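PDB 2HQ8: coelenterazine-binding protein with bound coelenterazine from Renilla muelleri, which binds the luciferin coelenterazine and, once calcium is bound, makes it available for reaction with luciferase and oxygen. Local coordinates for residues Ile31-Tyr36 against Arg63-Leu68. Residues are numbered along the deposited sequence; the frame is centred on the assembly and turned at random.
With CA (calcium ion), chain D.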
loop_
_atom_site.group_PDB
_atom_site.type_symbol
_atom_site.label_atom_id
_atom_site.label_comp_id
_atom_site.label_asym_id
_atom_site.label_seq_id
_atom_site.Cartn_x
_atom_site.Cartn_y
_atom_site.Cartn_z
ATOM N N ILE A 31 -6.567 -10.758 6.417
ATOM C CA ILE A 31 -6.014 -10.470 5.102
ATOM C C ILE A 31 -6.053 -11.782 4.299
ATOM O O ILE A 31 -5.536 -12.796 4.763
ATOM C CB ILE A 31 -4.538 -10.014 5.204
ATOM C CG1 ILE A 31 -4.394 -8.722 6.022
ATOM C CG2 ILE A 31 -3.913 -9.872 3.775
ATOM C CD1 ILE A 31 -5.364 -7.637 5.635
ATOM N N SER A 32 -6.648 -11.718 3.109
ATOM C CA SER A 32 -6.808 -12.837 2.193
ATOM C C SER A 32 -6.807 -12.339 0.740
ATOM O O SER A 32 -6.865 -11.095 0.455
ATOM C CB SER A 32 -8.095 -13.611 2.534
ATOM O OG SER A 32 -9.280 -12.898 2.173
ATOM N N ARG A 33 -6.769 -13.280 -0.204
ATOM C CA ARG A 33 -6.795 -12.848 -1.601
ATOM C C ARG A 33 -8.068 -12.096 -1.969
ATOM O O ARG A 33 -8.043 -11.259 -2.856
ATOM C CB ARG A 33 -6.570 -14.034 -2.525
ATOM C CG ARG A 33 -7.697 -15.036 -2.555
ATOM C CD ARG A 33 -7.234 -16.313 -3.307
ATOM N NE ARG A 33 -7.017 -16.109 -4.740
ATOM C CZ ARG A 33 -5.831 -16.039 -5.359
ATOM N NH1 ARG A 33 -4.699 -16.091 -4.694
ATOM N NH2 ARG A 33 -5.791 -15.897 -6.679
ATOM N N GLU A 34 -9.179 -12.401 -1.286
ATOM C CA GLU A 34 -10.432 -11.659 -1.434
ATOM C C GLU A 34 -10.250 -10.147 -1.270
ATOM O O GLU A 34 -10.902 -9.372 -2.005
ATOM C CB GLU A 34 -11.468 -12.154 -0.421
ATOM C CG GLU A 34 -12.026 -13.602 -0.738
ATOM C CD GLU A 34 -11.134 -14.776 -0.275
ATOM O OE1 GLU A 34 -10.117 -14.604 0.412
ATOM O OE2 GLU A 34 -11.472 -15.911 -0.646
ATOM N N ASP A 35 -9.414 -9.748 -0.300
ATOM C CA ASP A 35 -9.035 -8.323 -0.099
ATOM C C ASP A 35 -8.351 -7.714 -1.338
ATOM O O ASP A 35 -8.740 -6.643 -1.813
ATOM C CB ASP A 35 -8.138 -8.141 1.139
ATOM C CG ASP A 35 -8.841 -8.533 2.419
ATOM O OD1 ASP A 35 -9.929 -7.966 2.673
ATOM O OD2 ASP A 35 -8.325 -9.397 3.173
ATOM N N TYR A 36 -7.296 -8.367 -1.801
ATOM C CA TYR A 36 -6.630 -7.935 -3.036
ATOM C C TYR A 36 -7.583 -7.836 -4.198
ATOM O O TYR A 36 -7.550 -6.856 -4.936
ATOM C CB TYR A 36 -5.399 -8.818 -3.350
ATOM C CG TYR A 36 -4.274 -8.473 -2.419
ATOM C CD1 TYR A 36 -4.286 -8.906 -1.088
ATOM C CD2 TYR A 36 -3.213 -7.667 -2.834
ATOM C CE1 TYR A 36 -3.299 -8.566 -0.207
ATOM C CE2 TYR A 36 -2.183 -7.336 -1.947
ATOM C CZ TYR A 36 -2.247 -7.796 -0.632
ATOM O OH TYR A 36 -1.272 -7.462 0.264
ATOM N N ARG A 63 -2.105 -11.625 -8.636
ATOM C CA ARG A 63 -0.714 -12.085 -8.757
ATOM C C ARG A 63 0.097 -11.676 -7.539
ATOM O O ARG A 63 0.907 -12.460 -7.030
ATOM C CB ARG A 63 -0.078 -11.593 -10.068
ATOM C CG ARG A 63 1.304 -12.126 -10.329
ATOM C CD ARG A 63 1.253 -13.224 -11.372
ATOM N NE ARG A 63 1.255 -12.692 -12.736
ATOM C CZ ARG A 63 2.348 -12.310 -13.397
ATOM N NH1 ARG A 63 3.552 -12.368 -12.828
ATOM N NH2 ARG A 63 2.234 -11.849 -14.632
ATOM N N VAL A 64 -0.125 -10.460 -7.045
ATOM C CA VAL A 64 0.514 -10.005 -5.825
ATOM C C VAL A 64 0.065 -10.886 -4.653
ATOM O O VAL A 64 0.892 -11.354 -3.865
ATOM C CB VAL A 64 0.192 -8.526 -5.547
ATOM C CG1 VAL A 64 0.750 -8.089 -4.178
ATOM C CG2 VAL A 64 0.755 -7.668 -6.668
ATOM N N ALA A 65 -1.239 -11.150 -4.574
ATOM C CA ALA A 65 -1.732 -12.075 -3.533
ATOM C C ALA A 65 -0.983 -13.405 -3.607
ATOM O O ALA A 65 -0.502 -13.914 -2.597
ATOM C CB ALA A 65 -3.214 -12.283 -3.654
ATOM N N ASP A 66 -0.864 -13.949 -4.812
ATOM C CA ASP A 66 -0.075 -15.183 -5.026
ATOM C C ASP A 66 1.382 -15.047 -4.583
ATOM O O ASP A 66 1.909 -15.916 -3.921
ATOM C CB ASP A 66 -0.143 -15.609 -6.486
ATOM C CG ASP A 66 -1.538 -16.123 -6.898
ATOM O OD1 ASP A 66 -2.428 -16.288 -6.036
ATOM O OD2 ASP A 66 -1.737 -16.332 -8.108
ATOM N N GLN A 67 2.032 -13.936 -4.904
ATOM C CA GLN A 67 3.434 -13.756 -4.503
ATOM C C GLN A 67 3.554 -13.721 -2.975
ATOM O O GLN A 67 4.546 -14.212 -2.390
ATOM C CB GLN A 67 3.970 -12.447 -5.089
ATOM C CG GLN A 67 4.297 -12.527 -6.578
ATOM C CD GLN A 67 4.745 -11.167 -7.122
ATOM O OE1 GLN A 67 3.964 -10.232 -7.182
ATOM N NE2 GLN A 67 6.005 -11.077 -7.533
ATOM N N LEU A 68 2.515 -13.177 -2.330
ATOM C CA LEU A 68 2.488 -13.091 -0.860
ATOM C C LEU A 68 2.064 -14.385 -0.173
ATOM O O LEU A 68 2.085 -14.479 1.064
ATOM C CB LEU A 68 1.577 -11.930 -0.409
ATOM C CG LEU A 68 2.092 -10.514 -0.705
ATOM C CD1 LEU A 68 0.967 -9.586 -0.392
ATOM C CD2 LEU A 68 3.309 -10.165 0.181
HETATM CA CA CA D . -10.243 -9.328 4.715
HETATM O O HOH W 1 -10.306 -11.674 4.290
HETATM O O HOH W 2 -4.114 -15.674 -8.915
#
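V64 meets the Y36 ring from the buried side of helix 51-67: its CG1 lies 3.8 Å from Y36 CE2, the two side chains crossing at about a right angle. The same valine also packs on I106, M107 and C110 of helix 94-111, placing it where helices 33-46, 51-67 and 94-111 meet. One residue on, A65 marks the nearest approach of the backbones, its CA 5.5 Å from that of R33. The A65 methyl rests against the CB atoms of both R33 and Y36, with CB 4.0 Å from R33 CB and 4.1 Å from Y36 CB. Here the start of helix 33-46, the exiting helix of the first EF-hand, leans on the C-terminal end of helix 51-67 in the second. At that helix start S32 is the N-cap, and D35 grips the calcium ion through both carboxylate oxygens, alongside D24, T26, D28 and the F30 carbonyl. On the more exposed side of the contact, D66 takes a salt bridge from R33: NH1 donates to D66 OD1 over 2.6 Å, nearly straight at 168°. The acceptor lies near the guanidinium plane, and the carboxylate is turned 22° from it. A bend at chi3 (-68°) swings the R33 guanidinium across to D66, where a water bridges R33 NH2 and D66 OD2 as a second link; R33 NH1 also bonds the L70 carbonyl. At L68, CD1 makes an apolar van der Waals contact with the phenol end of Y36, 3.2 Å from OH and 3.7 Å from CZ, the side chains crossing at about a right angle, while V23 of helix 6-23 and L70 also touch the tyrosine.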